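Local coordinates for proteasome activator protein PA26 (Trypanosoma brucei, PDB 1YAR) that probably opens the gated entrance of the 20S proteasome by docking on its end as a ring-shaped activator of the PA28 (11S) family, at residues Q40-I45 with Q81-N86; A46-E51 with L74-R79; V113-A118 with L219-K224. All coordinates share one frame; numbering follows the deposited sequence. Where two conformers were deposited one is given.

Contact 1 (Q40-I45 with Q81-N86); sequences QEIEGI and QDLCHN
Leu83 carries this antiparallel helix contact alone on its side, meeting Glu41, Ile42 and Ile45 of the helix opposite. Along segment 81-86, the residue just before it serves another neighbour, Asp82 making a salt bridge with Arg57 of a second subunit. Leu83 points its CB at the other helix, and its side chain can be read atom by atom. That CB is covered by Ile45 CD1 at 3.7 Å, and CG is near both that same methyl and Ile42 CG1. With CG anti to the backbone N (chi1 -176°), the branch point is carried toward segment 40-45, and the rotation about the CB-CG bond turns the two methyls to different partners. CD1 lies 3.8 Å from Ile42 CG1, the two side chains crossing at about a right angle. The Leu83 and Glu41 side chains slide past each other in opposite directions, Leu83 CD2 touching Glu41 CG at 3.7 Å. There it is only the aliphatic part of Glu41 that packs: the chain bends at chi2 (66°), and the carboxylate goes to Arg79. No hydrogen bond joins the two segments, whose axes come no closer than 10.8 Å, their directions 157° apart. Ile42 and Leu83 also both touch Leu207 of helix 183-226, so this is the layered apolar interior of an antiparallel helical bundle, as in the four-helix subunits of PA28-type activators.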
# COMPACT_ATOMS: atom_id res chain seq x y z
N GLN O 40 52.42 -96.04 -27.80
CA GLN O 40 52.72 -97.10 -28.76
C GLN O 40 53.36 -98.33 -28.09
O GLN O 40 52.96 -99.45 -28.38
CB GLN O 40 53.61 -96.57 -29.90
CG GLN O 40 52.94 -95.56 -30.81
CD GLN O 40 53.95 -94.85 -31.73
OE1 GLN O 40 55.00 -95.42 -32.04
NE2 GLN O 40 53.64 -93.61 -32.15
N GLU O 41 54.32 -98.14 -27.17
CA GLU O 41 54.93 -99.28 -26.47
C GLU O 41 53.91 -99.97 -25.57
O GLU O 41 53.82 -101.21 -25.53
CB GLU O 41 56.19 -98.85 -25.69
CG GLU O 41 56.79 -99.89 -24.74
CD GLU O 41 57.36 -101.15 -25.42
OE1 GLU O 41 57.47 -101.19 -26.67
OE2 GLU O 41 57.70 -102.12 -24.70
N ILE O 42 53.10 -99.18 -24.85
CA ILE O 42 52.03 -99.74 -24.03
C ILE O 42 51.09 -100.64 -24.86
O ILE O 42 50.78 -101.76 -24.44
CB ILE O 42 51.24 -98.63 -23.28
CG1 ILE O 42 52.15 -97.92 -22.26
CG2 ILE O 42 50.07 -99.24 -22.54
CD1 ILE O 42 51.51 -96.63 -21.68
N GLU O 43 50.69 -100.12 -26.02
CA GLU O 43 49.88 -100.85 -27.01
C GLU O 43 50.54 -102.16 -27.45
O GLU O 43 49.87 -103.18 -27.60
CB GLU O 43 49.63 -99.95 -28.23
CG GLU O 43 48.41 -100.32 -29.06
CD GLU O 43 48.47 -99.81 -30.49
OE1 GLU O 43 49.31 -98.94 -30.81
OE2 GLU O 43 47.65 -100.28 -31.32
N GLY O 44 51.85 -102.12 -27.64
CA GLY O 44 52.65 -103.31 -27.99
C GLY O 44 52.60 -104.37 -26.91
O GLY O 44 52.42 -105.56 -27.19
N ILE O 45 52.76 -103.94 -25.66
CA ILE O 45 52.69 -104.83 -24.50
C ILE O 45 51.31 -105.46 -24.39
O ILE O 45 51.20 -106.66 -24.16
CB ILE O 45 53.11 -104.09 -23.20
CG1 ILE O 45 54.55 -103.59 -23.35
CG2 ILE O 45 53.00 -105.01 -21.96
CD1 ILE O 45 54.97 -102.52 -22.34
N GLN O 81 57.34 -104.12 -16.84
CA GLN O 81 58.17 -103.54 -15.80
C GLN O 81 59.14 -102.47 -16.34
O GLN O 81 59.26 -101.39 -15.75
CB GLN O 81 58.91 -104.62 -15.00
CG GLN O 81 59.67 -104.09 -13.80
CD GLN O 81 60.12 -105.19 -12.84
OE1 GLN O 81 61.09 -105.02 -12.13
NE2 GLN O 81 59.40 -106.32 -12.83
N ASP O 82 59.80 -102.75 -17.47
CA ASP O 82 60.70 -101.76 -18.07
C ASP O 82 59.93 -100.49 -18.46
O ASP O 82 60.40 -99.38 -18.22
CB ASP O 82 61.43 -102.33 -19.31
CG ASP O 82 62.40 -103.45 -18.95
OD1 ASP O 82 62.84 -103.55 -17.77
OD2 ASP O 82 62.78 -104.30 -19.80
N LEU O 83 58.77 -100.67 -19.07
CA LEU O 83 57.94 -99.53 -19.42
C LEU O 83 57.56 -98.71 -18.16
O LEU O 83 57.67 -97.48 -18.16
CB LEU O 83 56.69 -100.01 -20.18
CG LEU O 83 55.66 -99.03 -20.76
CD1 LEU O 83 54.82 -98.43 -19.63
CD2 LEU O 83 56.29 -97.94 -21.61
N CYS O 84 57.11 -99.40 -17.11
CA CYS O 84 56.70 -98.70 -15.88
C CYS O 84 57.88 -97.96 -15.24
O CYS O 84 57.73 -96.82 -14.77
CB CYS O 84 56.11 -99.70 -14.88
SG CYS O 84 54.51 -100.34 -15.38
N HIS O 85 59.04 -98.61 -15.20
CA HIS O 85 60.28 -97.95 -14.76
C HIS O 85 60.50 -96.62 -15.49
O HIS O 85 60.71 -95.59 -14.85
CB HIS O 85 61.48 -98.90 -14.94
CG HIS O 85 62.83 -98.28 -14.70
ND1 HIS O 85 64.00 -98.87 -15.13
CD2 HIS O 85 63.20 -97.15 -14.04
CE1 HIS O 85 65.03 -98.12 -14.77
NE2 HIS O 85 64.57 -97.07 -14.11
N ASN O 86 60.45 -96.65 -16.82
CA ASN O 86 60.65 -95.45 -17.63
C ASN O 86 59.62 -94.34 -17.36
O ASN O 86 59.97 -93.17 -17.19
CB ASN O 86 60.62 -95.80 -19.12
CG ASN O 86 61.86 -96.57 -19.57
OD1 ASN O 86 62.88 -96.59 -18.87
ND2 ASN O 86 61.77 -97.21 -20.73

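Contact 2 (A46-E51 with L74-R79); sequences AKAAAE and LGVLQR
In the antiparallel pair formed by helices 24-57 and 71-99, Val76 fits against Ala48 and Ala49, and Arg79 reaches across. Small residues on one helix let the other come close: the CA atoms of Ala49 and Val76 are 6.2 Å apart, and the segment axes approach to 9.8 Å. Val76 divides its branches between two successive alanines. CG1, placed anti to the backbone N (chi1 170°), lies 3.9 Å from Ala49 CB and almost as near to its CA. CG2 instead meets the backbone of the preceding residue, 3.7 Å from Ala48 O, with the CB of that alanine slightly farther off. The touch on the carbonyl is van der Waals packing, since a methyl offers no donor, and no hydrogen bond passes between the segments. Within the helical bundle the Ala49 side of this pair is closed by helix 183-226, where Val200 packs on both Ala49 and Leu77. Ala48 CB has a second neighbour, Arg79 NH1, 4.0 Å away; the methyl lies oblique to the guanidinium plane. A chain extended from CG to NE carries the guanidinium that far across, while NE forms a salt bridge with Glu41, about two turns earlier on the facing helix. Another face of helix 71-99 packs on helix 150-166 and, through Leu74, on Leu187 of a second subunit.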
# COMPACT_ATOMS: atom_id res chain seq x y z
N ALA O 46 50.26 -104.64 -24.55
CA ALA O 46 48.89 -105.15 -24.50
C ALA O 46 48.67 -106.28 -25.52
O ALA O 46 48.11 -107.33 -25.19
CB ALA O 46 47.89 -104.02 -24.73
N LYS O 47 49.14 -106.06 -26.75
CA LYS O 47 49.00 -107.07 -27.81
C LYS O 47 49.76 -108.35 -27.50
O LYS O 47 49.22 -109.45 -27.69
CB LYS O 47 49.40 -106.50 -29.17
CG LYS O 47 48.30 -105.62 -29.77
CD LYS O 47 48.78 -104.83 -30.98
CE LYS O 47 47.83 -103.68 -31.31
NZ LYS O 47 48.48 -102.67 -32.20
N ALA O 48 50.99 -108.21 -27.02
CA ALA O 48 51.81 -109.35 -26.64
C ALA O 48 51.21 -110.10 -25.44
O ALA O 48 51.31 -111.33 -25.35
CB ALA O 48 53.23 -108.90 -26.34
N ALA O 49 50.59 -109.36 -24.51
CA ALA O 49 49.90 -110.00 -23.37
C ALA O 49 48.69 -110.79 -23.85
O ALA O 49 48.50 -111.92 -23.43
CB ALA O 49 49.49 -108.95 -22.29
N ALA O 50 47.88 -110.21 -24.73
CA ALA O 50 46.69 -110.90 -25.26
C ALA O 50 47.08 -112.19 -26.00
O ALA O 50 46.43 -113.21 -25.83
CB ALA O 50 45.86 -109.99 -26.15
N GLU O 51 48.15 -112.11 -26.79
CA GLU O 51 48.66 -113.25 -27.55
C GLU O 51 49.01 -114.40 -26.60
O GLU O 51 48.55 -115.53 -26.78
CB GLU O 51 49.87 -112.79 -28.39
CG GLU O 51 50.78 -113.89 -28.92
CD GLU O 51 51.88 -113.34 -29.80
OE1 GLU O 51 51.67 -113.33 -31.05
OE2 GLU O 51 52.94 -112.89 -29.27
N LEU O 74 57.17 -114.48 -18.83
CA LEU O 74 58.29 -113.73 -18.26
C LEU O 74 58.67 -112.52 -19.13
O LEU O 74 58.84 -111.42 -18.62
CB LEU O 74 59.52 -114.63 -18.03
CG LEU O 74 59.35 -115.94 -17.26
CD1 LEU O 74 60.61 -116.81 -17.34
CD2 LEU O 74 58.95 -115.67 -15.80
N GLY O 75 58.76 -112.73 -20.45
CA GLY O 75 59.09 -111.65 -21.38
C GLY O 75 58.07 -110.51 -21.37
O GLY O 75 58.45 -109.33 -21.34
N VAL O 76 56.79 -110.87 -21.37
CA VAL O 76 55.72 -109.86 -21.32
C VAL O 76 55.81 -109.05 -20.02
O VAL O 76 55.79 -107.82 -20.05
CB VAL O 76 54.30 -110.49 -21.52
CG1 VAL O 76 53.18 -109.45 -21.21
CG2 VAL O 76 54.13 -111.04 -22.95
N LEU O 77 55.91 -109.74 -18.89
CA LEU O 77 56.00 -109.07 -17.58
C LEU O 77 57.23 -108.17 -17.46
O LEU O 77 57.15 -107.07 -16.91
CB LEU O 77 55.90 -110.08 -16.42
CG LEU O 77 54.50 -110.72 -16.28
CD1 LEU O 77 54.54 -112.10 -15.68
CD2 LEU O 77 53.48 -109.83 -15.49
N GLN O 78 58.37 -108.64 -17.99
CA GLN O 78 59.60 -107.87 -17.98
C GLN O 78 59.45 -106.59 -18.80
O GLN O 78 59.93 -105.53 -18.41
CB GLN O 78 60.78 -108.69 -18.54
CG GLN O 78 62.09 -107.91 -18.58
CD GLN O 78 62.69 -107.70 -17.21
OE1 GLN O 78 63.35 -108.60 -16.67
NE2 GLN O 78 62.48 -106.51 -16.63
N ARG O 79 58.79 -106.71 -19.94
CA ARG O 79 58.58 -105.59 -20.85
C ARG O 79 57.69 -104.53 -20.19
O ARG O 79 57.91 -103.33 -20.34
CB ARG O 79 57.92 -106.10 -22.11
CG ARG O 79 57.90 -105.14 -23.26
CD ARG O 79 57.54 -105.79 -24.58
NE ARG O 79 57.24 -104.76 -25.58
CZ ARG O 79 56.61 -105.01 -26.72
NH1 ARG O 79 56.21 -106.24 -27.00
NH2 ARG O 79 56.38 -104.02 -27.56

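Contact 3 (V113-A118 with L219-K224); sequences VAVQHA and LLNWKK
Val115 holds CG1 anti to its own nitrogen (chi1 180°), pointing it at Asn221, whose CG lies beside the backbone N (chi1 -66°) and lays the side chain obliquely across that methyl. Here two helices of the bundle meet: segments 113-118 and 219-224, on helices 111-130 and 183-226, cross at a signed angle of -134°, well away from antiparallel, their axes approaching to 9.3 Å. Val115 CG1 touches Asn221 CB at 3.6 Å and is equally close to its OD1. Neither is a hydrogen bond; the amide is held by other partners, ND2 bonding to Ala217 O one turn earlier and OD1 accepting from His105 N of a neighbouring subunit. Asn221 also marks a kink: Lys223 and Lys224 lack the nitrogen bonds to the turn before, and Lys224 N makes only a weak bond to Asn221 O. Beyond the kink, Lys224 CB packs 4.2 Å from Val115 CG1, while the bent chain takes the ammonium away. Gln116, extended beyond CG, brings NE2 to the backbone oxygens of Leu225 and Arg101, to which it donates, and its CG rests 3.9 Å from Lys224 O.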
# COMPACT_ATOMS: atom_id res chain seq x y z
N VAL O 113 48.97 -71.61 -7.80
CA VAL O 113 49.45 -72.62 -6.86
C VAL O 113 48.49 -73.83 -6.80
O VAL O 113 48.93 -75.00 -6.74
CB VAL O 113 49.68 -72.01 -5.44
CG1 VAL O 113 50.15 -73.07 -4.48
CG2 VAL O 113 50.71 -70.87 -5.51
N ALA O 114 47.19 -73.55 -6.82
CA ALA O 114 46.18 -74.60 -6.87
C ALA O 114 46.32 -75.48 -8.13
O ALA O 114 46.14 -76.71 -8.06
CB ALA O 114 44.77 -73.99 -6.78
N VAL O 115 46.65 -74.87 -9.27
CA VAL O 115 46.90 -75.61 -10.52
C VAL O 115 48.13 -76.52 -10.34
O VAL O 115 48.08 -77.70 -10.70
CB VAL O 115 47.13 -74.66 -11.72
CG1 VAL O 115 47.39 -75.44 -13.00
CG2 VAL O 115 45.92 -73.73 -11.93
N GLN O 116 49.21 -75.99 -9.77
CA GLN O 116 50.39 -76.79 -9.48
C GLN O 116 50.10 -78.01 -8.60
O GLN O 116 50.51 -79.14 -8.93
CB GLN O 116 51.45 -75.92 -8.81
CG GLN O 116 52.00 -74.84 -9.72
CD GLN O 116 53.05 -74.03 -9.01
OE1 GLN O 116 52.88 -73.66 -7.84
NE2 GLN O 116 54.19 -73.81 -9.69
N HIS O 117 49.37 -77.80 -7.49
CA HIS O 117 48.98 -78.91 -6.61
C HIS O 117 48.04 -79.92 -7.32
O HIS O 117 48.16 -81.14 -7.12
CB HIS O 117 48.40 -78.40 -5.28
CG HIS O 117 49.40 -77.72 -4.40
ND1 HIS O 117 50.58 -78.32 -4.02
CD2 HIS O 117 49.39 -76.51 -3.79
CE1 HIS O 117 51.27 -77.50 -3.24
NE2 HIS O 117 50.56 -76.39 -3.08
N ALA O 118 47.12 -79.44 -8.16
CA ALA O 118 46.23 -80.34 -8.89
C ALA O 118 46.98 -81.24 -9.88
O ALA O 118 46.72 -82.46 -9.96
CB ALA O 118 45.14 -79.57 -9.59
N LEU O 219 49.27 -79.97 -20.84
CA LEU O 219 49.25 -79.06 -21.99
C LEU O 219 48.22 -77.96 -21.81
O LEU O 219 48.40 -76.85 -22.30
CB LEU O 219 49.02 -79.83 -23.29
CG LEU O 219 50.17 -80.79 -23.70
CD1 LEU O 219 49.73 -81.65 -24.85
CD2 LEU O 219 51.43 -80.02 -24.08
N LEU O 220 47.14 -78.24 -21.06
CA LEU O 220 46.18 -77.17 -20.76
C LEU O 220 46.64 -76.22 -19.67
O LEU O 220 46.20 -75.06 -19.64
CB LEU O 220 44.82 -77.75 -20.36
CG LEU O 220 44.07 -78.51 -21.45
CD1 LEU O 220 42.86 -79.15 -20.81
CD2 LEU O 220 43.69 -77.63 -22.66
N ASN O 221 47.50 -76.69 -18.77
CA ASN O 221 47.85 -75.93 -17.57
C ASN O 221 49.29 -75.42 -17.46
O ASN O 221 49.64 -74.76 -16.48
CB ASN O 221 47.54 -76.76 -16.32
CG ASN O 221 46.06 -77.01 -16.15
OD1 ASN O 221 45.28 -76.07 -15.85
ND2 ASN O 221 45.63 -78.25 -16.36
N TRP O 222 50.12 -75.72 -18.46
CA TRP O 222 51.57 -75.53 -18.30
C TRP O 222 51.97 -74.10 -17.95
O TRP O 222 52.93 -73.91 -17.21
CB TRP O 222 52.35 -76.04 -19.52
CG TRP O 222 52.22 -75.19 -20.73
CD1 TRP O 222 51.29 -75.30 -21.71
CD2 TRP O 222 53.06 -74.10 -21.10
NE1 TRP O 222 51.49 -74.33 -22.67
CE2 TRP O 222 52.58 -73.58 -22.32
CE3 TRP O 222 54.19 -73.49 -20.52
CZ2 TRP O 222 53.17 -72.49 -22.97
CZ3 TRP O 222 54.77 -72.42 -21.17
CH2 TRP O 222 54.26 -71.93 -22.38
N LYS O 223 51.26 -73.09 -18.45
CA LYS O 223 51.68 -71.69 -18.17
C LYS O 223 51.67 -71.38 -16.68
O LYS O 223 52.64 -70.81 -16.18
CB LYS O 223 50.89 -70.65 -18.97
CG LYS O 223 51.24 -70.63 -20.44
CD LYS O 223 50.33 -69.70 -21.25
CE LYS O 223 50.83 -69.71 -22.71
NZ LYS O 223 49.72 -69.48 -23.72
N LYS O 224 50.61 -71.79 -15.98
CA LYS O 224 50.51 -71.60 -14.52
C LYS O 224 51.40 -72.55 -13.73
O LYS O 224 51.82 -72.24 -12.61
CB LYS O 224 49.05 -71.74 -14.01
CG LYS O 224 48.10 -70.69 -14.53
CD LYS O 224 48.22 -69.36 -13.82
CE LYS O 224 47.19 -68.35 -14.37
NZ LYS O 224 47.68 -66.97 -14.14

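Overall arrangement
Contacts 1 and 2 are successive layers of one helix pair, their centres 10 Å apart, with contact 2 nested in the chain loop that contact 1 closes. A salt bridge stitches them together, Glu41 OE2 to Arg79 NE at 2.8 Å, and Ile45 CD1 packs on Arg79 O. Contact 3 belongs to a different helix pair: its centre lies about 27 Å from that of contact 1 and about 35 Å from that of contact 2, which sits on the other side of the chain's centre. Around contact 3 are the loop joining helices 71-99 and 111-130, probably the activation loop of this family, and a third subunit, whereas contacts 1 and 2 both touch the second.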